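Local coordinates for protein NAD(P)-dependent oxidoreductase (PDB 7A3W) that probably uses NADPH to reduce imines, acting in conjugate reduction and reductive amination as a two-subunit imine reductase, at residues L120-D132 against C173-F185. Sequence-based numbering, arbitrary orientation.
Sequences LYVDAGIMCYPKD and CTPTYLALYAFYF. With NDP (NADPH dihydro-nicotinamide-adenine-dinucleotide phosphate), chain F.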
loop_
_atom_site.group_PDB
_atom_site.type_symbol
_atom_site.label_atom_id
_atom_site.label_comp_id
_atom_site.label_asym_id
_atom_site.label_seq_id
_atom_site.Cartn_x
_atom_site.Cartn_y
_atom_site.Cartn_z
ATOM N N LEU B 120 10.097 -32.663 -13.594
ATOM C CA LEU B 120 8.824 -31.907 -13.590
ATOM C C LEU B 120 9.129 -30.550 -12.966
ATOM O O LEU B 120 9.882 -30.530 -11.974
ATOM C CB LEU B 120 7.797 -32.635 -12.724
ATOM C CG LEU B 120 6.984 -33.783 -13.324
ATOM C CD1 LEU B 120 7.548 -34.324 -14.612
ATOM C CD2 LEU B 120 6.829 -34.883 -12.291
ATOM N N TYR B 121 8.561 -29.468 -13.491
ATOM C CA TYR B 121 8.938 -28.091 -13.103
ATOM C C TYR B 121 7.723 -27.293 -12.649
ATOM O O TYR B 121 6.670 -27.223 -13.354
ATOM C CB TYR B 121 9.619 -27.369 -14.263
ATOM C CG TYR B 121 10.145 -26.020 -13.867
ATOM C CD1 TYR B 121 11.182 -25.892 -12.958
ATOM C CD2 TYR B 121 9.549 -24.859 -14.326
ATOM C CE1 TYR B 121 11.656 -24.645 -12.568
ATOM C CE2 TYR B 121 9.996 -23.607 -13.936
ATOM C CZ TYR B 121 11.062 -23.495 -13.067
ATOM O OH TYR B 121 11.501 -22.243 -12.730
ATOM N N VAL B 122 7.876 -26.663 -11.483
ATOM C CA VAL B 122 6.905 -25.705 -10.914
ATOM C C VAL B 122 7.691 -24.441 -10.576
ATOM O O VAL B 122 8.692 -24.540 -9.867
ATOM C CB VAL B 122 6.193 -26.307 -9.690
ATOM C CG1 VAL B 122 5.161 -25.356 -9.128
ATOM C CG2 VAL B 122 5.560 -27.633 -10.049
ATOM N N ASP B 123 7.232 -23.301 -11.083
ATOM C CA ASP B 123 7.819 -21.987 -10.740
ATOM C C ASP B 123 7.018 -21.412 -9.574
ATOM O O ASP B 123 5.815 -21.728 -9.442
ATOM C CB ASP B 123 7.866 -21.081 -11.964
ATOM C CG ASP B 123 8.926 -20.015 -11.757
ATOM O OD1 ASP B 123 10.082 -20.421 -11.619
ATOM O OD2 ASP B 123 8.574 -18.818 -11.685
ATOM N N ALA B 124 7.652 -20.656 -8.682
ATOM C CA ALA B 124 6.993 -20.252 -7.424
ATOM C C ALA B 124 7.510 -18.881 -6.985
ATOM O O ALA B 124 8.520 -18.366 -7.530
ATOM C CB ALA B 124 7.154 -21.308 -6.365
ATOM N N GLY B 125 6.741 -18.233 -6.138
ATOM C CA GLY B 125 7.077 -16.891 -5.645
ATOM C C GLY B 125 6.606 -16.777 -4.214
ATOM O O GLY B 125 5.411 -17.041 -3.963
ATOM N N ILE B 126 7.534 -16.460 -3.314
ATOM C CA ILE B 126 7.264 -16.400 -1.852
ATOM C C ILE B 126 6.764 -15.000 -1.501
ATOM O O ILE B 126 7.484 -14.007 -1.756
ATOM C CB ILE B 126 8.486 -16.800 -1.018
ATOM C CG1 ILE B 126 9.044 -18.170 -1.423
ATOM C CG2 ILE B 126 8.118 -16.738 0.454
ATOM C CD1 ILE B 126 10.420 -18.488 -0.898
ATOM N N MET B 127 5.574 -14.919 -0.933
ATOM C CA MET B 127 4.877 -13.637 -0.668
ATOM C C MET B 127 4.944 -13.324 0.840
ATOM O O MET B 127 3.902 -13.033 1.463
ATOM C CB MET B 127 3.434 -13.714 -1.187
ATOM C CG MET B 127 3.303 -14.339 -2.601
ATOM S SD MET B 127 4.522 -13.663 -3.829
ATOM C CE MET B 127 3.912 -11.996 -4.042
ATOM N N CYS B 128 6.151 -13.307 1.393
ATOM C CA CYS B 128 6.378 -13.060 2.842
ATOM C C CYS B 128 7.868 -12.942 3.138
ATOM O O CYS B 128 8.701 -13.252 2.269
ATOM C CB CYS B 128 5.771 -14.157 3.722
ATOM S SG CYS B 128 6.636 -15.752 3.643
ATOM N N TYR B 129 8.175 -12.510 4.357
ATOM C CA TYR B 129 9.538 -12.575 4.932
ATOM C C TYR B 129 9.688 -13.911 5.644
ATOM O O TYR B 129 8.678 -14.584 5.948
ATOM C CB TYR B 129 9.779 -11.378 5.855
ATOM C CG TYR B 129 9.893 -10.065 5.123
ATOM C CD1 TYR B 129 11.072 -9.743 4.476
ATOM C CD2 TYR B 129 8.849 -9.156 5.058
ATOM C CE1 TYR B 129 11.229 -8.537 3.820
ATOM C CE2 TYR B 129 8.967 -7.976 4.325
ATOM C CZ TYR B 129 10.176 -7.649 3.753
ATOM O OH TYR B 129 10.352 -6.492 3.059
ATOM N N PRO B 130 10.941 -14.348 5.903
ATOM C CA PRO B 130 11.171 -15.692 6.445
ATOM C C PRO B 130 10.370 -15.983 7.722
ATOM O O PRO B 130 9.927 -17.117 7.908
ATOM C CB PRO B 130 12.680 -15.710 6.665
ATOM C CG PRO B 130 13.204 -14.799 5.570
ATOM C CD PRO B 130 12.201 -13.657 5.547
ATOM N N LYS B 131 10.208 -14.968 8.581
ATOM C CA LYS B 131 9.528 -15.087 9.900
ATOM C C LYS B 131 8.106 -15.622 9.719
ATOM O O LYS B 131 7.562 -16.200 10.693
ATOM C CB LYS B 131 9.547 -13.733 10.615
ATOM C CG LYS B 131 8.766 -12.622 9.920
ATOM C CD LYS B 131 8.941 -11.262 10.523
ATOM C CE LYS B 131 8.055 -10.217 9.872
ATOM N NZ LYS B 131 6.619 -10.463 10.145
ATOM N N ASP B 132 7.494 -15.446 8.546
ATOM C CA ASP B 132 6.076 -15.823 8.302
ATOM C C ASP B 132 5.972 -17.180 7.577
ATOM O O ASP B 132 4.837 -17.741 7.484
ATOM C CB ASP B 132 5.357 -14.664 7.623
ATOM C CG ASP B 132 5.223 -13.469 8.558
ATOM O OD1 ASP B 132 4.790 -13.665 9.709
ATOM O OD2 ASP B 132 5.603 -12.372 8.143
ATOM N N CYS B 173 3.591 -17.600 -13.122
ATOM C CA CYS B 173 3.856 -17.109 -11.751
ATOM C C CYS B 173 4.622 -15.782 -11.813
ATOM O O CYS B 173 4.225 -14.803 -11.096
ATOM C CB CYS B 173 4.594 -18.170 -10.938
ATOM S SG CYS B 173 5.109 -17.576 -9.314
ATOM N N THR B 174 5.697 -15.728 -12.588
ATOM C CA THR B 174 6.678 -14.608 -12.545
ATOM C C THR B 174 6.006 -13.248 -12.772
ATOM O O THR B 174 6.261 -12.317 -12.010
ATOM C CB THR B 174 7.871 -14.873 -13.472
ATOM O OG1 THR B 174 8.680 -15.786 -12.740
ATOM C CG2 THR B 174 8.686 -13.636 -13.787
ATOM N N PRO B 175 5.232 -12.995 -13.851
ATOM C CA PRO B 175 4.713 -11.640 -14.062
ATOM C C PRO B 175 3.789 -11.180 -12.935
ATOM O O PRO B 175 3.852 -10.036 -12.528
ATOM C CB PRO B 175 4.018 -11.728 -15.431
ATOM C CG PRO B 175 4.705 -12.906 -16.098
ATOM C CD PRO B 175 4.915 -13.900 -14.974
ATOM N N THR B 176 2.955 -12.085 -12.430
ATOM C CA THR B 176 2.032 -11.807 -11.311
ATOM C C THR B 176 2.838 -11.513 -10.047
ATOM O O THR B 176 2.553 -10.516 -9.375
ATOM C CB THR B 176 1.054 -12.972 -11.168
ATOM O OG1 THR B 176 0.227 -12.915 -12.336
ATOM C CG2 THR B 176 0.211 -12.917 -9.910
ATOM N N TYR B 177 3.806 -12.366 -9.738
ATOM C CA TYR B 177 4.743 -12.226 -8.591
ATOM C C TYR B 177 5.413 -10.863 -8.658
ATOM O O TYR B 177 5.396 -10.119 -7.671
ATOM C CB TYR B 177 5.750 -13.375 -8.652
ATOM C CG TYR B 177 6.975 -13.305 -7.786
ATOM C CD1 TYR B 177 6.921 -13.687 -6.453
ATOM C CD2 TYR B 177 8.215 -12.961 -8.311
ATOM C CE1 TYR B 177 8.051 -13.717 -5.653
ATOM C CE2 TYR B 177 9.352 -12.941 -7.510
ATOM C CZ TYR B 177 9.275 -13.351 -6.184
ATOM O OH TYR B 177 10.374 -13.390 -5.368
ATOM N N LEU B 178 5.959 -10.510 -9.817
ATOM C CA LEU B 178 6.676 -9.228 -9.934
ATOM C C LEU B 178 5.698 -8.042 -9.834
ATOM O O LEU B 178 6.061 -7.009 -9.198
ATOM C CB LEU B 178 7.461 -9.231 -11.239
ATOM C CG LEU B 178 8.591 -10.257 -11.377
ATOM C CD1 LEU B 178 9.217 -10.132 -12.766
ATOM C CD2 LEU B 178 9.662 -10.103 -10.316
ATOM N N ALA B 179 4.482 -8.176 -10.364
ATOM C CA ALA B 179 3.442 -7.119 -10.318
ATOM C C ALA B 179 3.024 -6.894 -8.855
ATOM O O ALA B 179 2.934 -5.749 -8.420
ATOM C CB ALA B 179 2.264 -7.492 -11.189
ATOM N N LEU B 180 2.789 -7.970 -8.098
ATOM C CA LEU B 180 2.432 -7.842 -6.661
ATOM C C LEU B 180 3.564 -7.196 -5.850
ATOM O O LEU B 180 3.277 -6.371 -4.967
ATOM C CB LEU B 180 2.058 -9.215 -6.115
ATOM C CG LEU B 180 0.775 -9.783 -6.694
ATOM C CD1 LEU B 180 0.635 -11.266 -6.404
ATOM C CD2 LEU B 180 -0.434 -9.033 -6.163
ATOM N N TYR B 181 4.829 -7.473 -6.158
ATOM C CA TYR B 181 5.964 -6.855 -5.441
ATOM C C TYR B 181 6.202 -5.434 -5.948
ATOM O O TYR B 181 6.658 -4.623 -5.154
ATOM C CB TYR B 181 7.187 -7.768 -5.484
ATOM C CG TYR B 181 7.199 -8.746 -4.334
ATOM C CD1 TYR B 181 7.289 -8.273 -3.039
ATOM C CD2 TYR B 181 7.194 -10.122 -4.535
ATOM C CE1 TYR B 181 7.277 -9.150 -1.960
ATOM C CE2 TYR B 181 7.265 -11.008 -3.470
ATOM C CZ TYR B 181 7.322 -10.517 -2.174
ATOM O OH TYR B 181 7.409 -11.351 -1.089
ATOM N N ALA B 182 5.825 -5.125 -7.189
ATOM C CA ALA B 182 5.856 -3.720 -7.653
ATOM C C ALA B 182 4.900 -2.901 -6.774
ATOM O O ALA B 182 5.288 -1.850 -6.258
ATOM C CB ALA B 182 5.508 -3.638 -9.106
ATOM N N PHE B 183 3.701 -3.435 -6.532
ATOM C CA PHE B 183 2.696 -2.839 -5.643
ATOM C C PHE B 183 3.274 -2.752 -4.230
ATOM O O PHE B 183 3.280 -1.690 -3.622
ATOM C CB PHE B 183 1.418 -3.677 -5.710
ATOM C CG PHE B 183 0.418 -3.412 -4.618
ATOM C CD1 PHE B 183 0.180 -2.126 -4.160
ATOM C CD2 PHE B 183 -0.245 -4.462 -3.997
ATOM C CE1 PHE B 183 -0.728 -1.882 -3.137
ATOM C CE2 PHE B 183 -1.163 -4.219 -2.993
ATOM C CZ PHE B 183 -1.384 -2.938 -2.533
ATOM N N TYR B 184 3.731 -3.881 -3.690
ATOM C CA TYR B 184 4.157 -3.957 -2.269
ATOM C C TYR B 184 5.254 -2.940 -1.965
ATOM O O TYR B 184 5.095 -2.162 -1.009
ATOM C CB TYR B 184 4.646 -5.338 -1.855
ATOM C CG TYR B 184 5.021 -5.355 -0.398
ATOM C CD1 TYR B 184 4.085 -5.650 0.567
ATOM C CD2 TYR B 184 6.316 -5.076 0.010
ATOM C CE1 TYR B 184 4.421 -5.675 1.909
ATOM C CE2 TYR B 184 6.673 -5.101 1.352
ATOM C CZ TYR B 184 5.718 -5.424 2.304
ATOM O OH TYR B 184 5.995 -5.405 3.639
ATOM N N PHE B 185 6.318 -2.888 -2.770
ATOM C CA PHE B 185 7.489 -2.050 -2.416
ATOM C C PHE B 185 7.239 -0.586 -2.798
ATOM O O PHE B 185 7.724 0.314 -2.051
ATOM C CB PHE B 185 8.795 -2.644 -2.930
ATOM C CG PHE B 185 9.254 -3.764 -2.039
ATOM C CD1 PHE B 185 9.486 -3.542 -0.683
ATOM C CD2 PHE B 185 9.360 -5.052 -2.529
ATOM C CE1 PHE B 185 9.837 -4.578 0.162
ATOM C CE2 PHE B 185 9.708 -6.093 -1.676
ATOM C CZ PHE B 185 9.943 -5.857 -0.336
HETATM P PA NDP F . 20.327 -14.343 0.524
HETATM O O1A NDP F . 20.192 -14.500 2.011
HETATM O O2A NDP F . 21.240 -13.307 -0.091
HETATM O O5B NDP F . 20.752 -15.780 -0.041
HETATM C C5B NDP F . 21.189 -15.922 -1.405
HETATM C C4B NDP F . 21.428 -17.392 -1.631
HETATM O O4B NDP F . 21.849 -17.609 -3.010
HETATM C C3B NDP F . 22.513 -18.029 -0.754
HETATM O O3B NDP F . 22.170 -19.381 -0.556
HETATM C C2B NDP F . 23.733 -17.863 -1.645
HETATM O O2B NDP F . 24.835 -18.749 -1.415
HETATM C C1B NDP F . 23.099 -18.259 -2.970
HETATM N N9A NDP F . 23.888 -17.865 -4.120
HETATM C C8A NDP F . 24.238 -16.611 -4.542
HETATM N N7A NDP F . 24.974 -16.626 -5.628
HETATM C C5A NDP F . 25.071 -17.970 -5.959
HETATM C C6A NDP F . 25.718 -18.653 -7.004
HETATM N N6A NDP F . 26.397 -18.050 -7.987
HETATM N N1A NDP F . 25.618 -19.999 -7.021
HETATM C C2A NDP F . 24.938 -20.617 -6.046
HETATM N N3A NDP F . 24.308 -20.089 -5.005
HETATM C C4A NDP F . 24.415 -18.746 -5.023
HETATM O O3 NDP F . 18.920 -14.199 -0.211
HETATM P PN NDP F . 17.474 -14.622 0.368
HETATM O O1N NDP F . 17.002 -13.441 1.130
HETATM O O2N NDP F . 17.562 -15.934 1.087
HETATM O O5D NDP F . 16.636 -14.691 -0.978
HETATM C C5D NDP F . 16.633 -15.837 -1.855
HETATM C C4D NDP F . 15.569 -15.629 -2.903
HETATM O O4D NDP F . 14.257 -15.589 -2.278
HETATM C C3D NDP F . 15.691 -14.339 -3.735
HETATM O O3D NDP F . 15.485 -14.642 -5.108
HETATM C C2D NDP F . 14.641 -13.438 -3.113
HETATM O O2D NDP F . 14.198 -12.446 -4.030
HETATM C C1D NDP F . 13.568 -14.438 -2.675
HETATM N N1N NDP F . 12.750 -13.980 -1.509
HETATM C C2N NDP F . 13.307 -13.634 -0.298
HETATM C C3N NDP F . 12.557 -13.053 0.706
HETATM C C7N NDP F . 13.128 -12.659 2.026
HETATM O O7N NDP F . 12.401 -12.033 2.797
HETATM N N7N NDP F . 14.354 -13.006 2.381
HETATM C C4N NDP F . 11.103 -12.876 0.504
HETATM C C5N NDP F . 10.614 -13.297 -0.785
HETATM C C6N NDP F . 11.383 -13.910 -1.660
HETATM P P2B NDP F . 25.896 -18.292 -0.284
HETATM O O1X NDP F . 26.237 -16.846 -0.636
HETATM O O2X NDP F . 25.292 -18.533 1.082
HETATM O O3X NDP F . 27.014 -19.259 -0.613
HETATM O O HOH W 1 6.870 -18.081 -13.695
HETATM O O HOH W 2 10.302 -15.982 -4.219
HETATM O O HOH W 3 8.660 -4.457 4.154
#
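With CG beside the backbone N (chi1 -45°) and both chi2 and chi3 bent, the side chain of M127 folds back onto helix 173-185, where its sulfur and methyl group meet Y177, L180 and Y181. Y177 leaves the helix with CG anti to its own N (chi1 167°), which carries the ring up to the strand. SD of M127 lies at the edge of this ring, 3.6 Å from CD1, a Met-aromatic contact; CE reaches on to CE2 of Y181 at 3.5 Å and to CB of L180. G125 leaves room for the Y177 ring, and CD1 of Y177 comes within 3.3 Å of the CA of G125, while SG of C173 packs against the A124-G125 peptide. The hydroxyl of Y181 donates a 2.7 Å hydrogen bond to I126 O, arriving in the carbonyl plane on a lone pair. Strand 120-126 of the Rossmann domain runs almost parallel to the start of helix 173-200, the long helix leading into the C-terminal domain, with 6° between the axes of strand 120-126 and helix segment 173-185. This junction borders the nicotinamide: C128 O stands 3.0 Å from NDP C4N, the carbon that carries the hydride in NADPH, and the Y177 hydroxyl, also bonded to T101, lies near C6N. Water links that hydroxyl to I126 N. At the start of the helix, another water accepts from T174 N and donates to D123 OD2, whereas OD1 of D123 forms a salt bridge with K75. Farther along, the Y129 hydroxyl sits at the edge of the F185 ring, 3.5 Å from CZ, and shares a water with the Y184 hydroxyl. The Y129 hydroxyl also hydrogen-bonds H245 of the second subunit, whose Y269 stacks on F185.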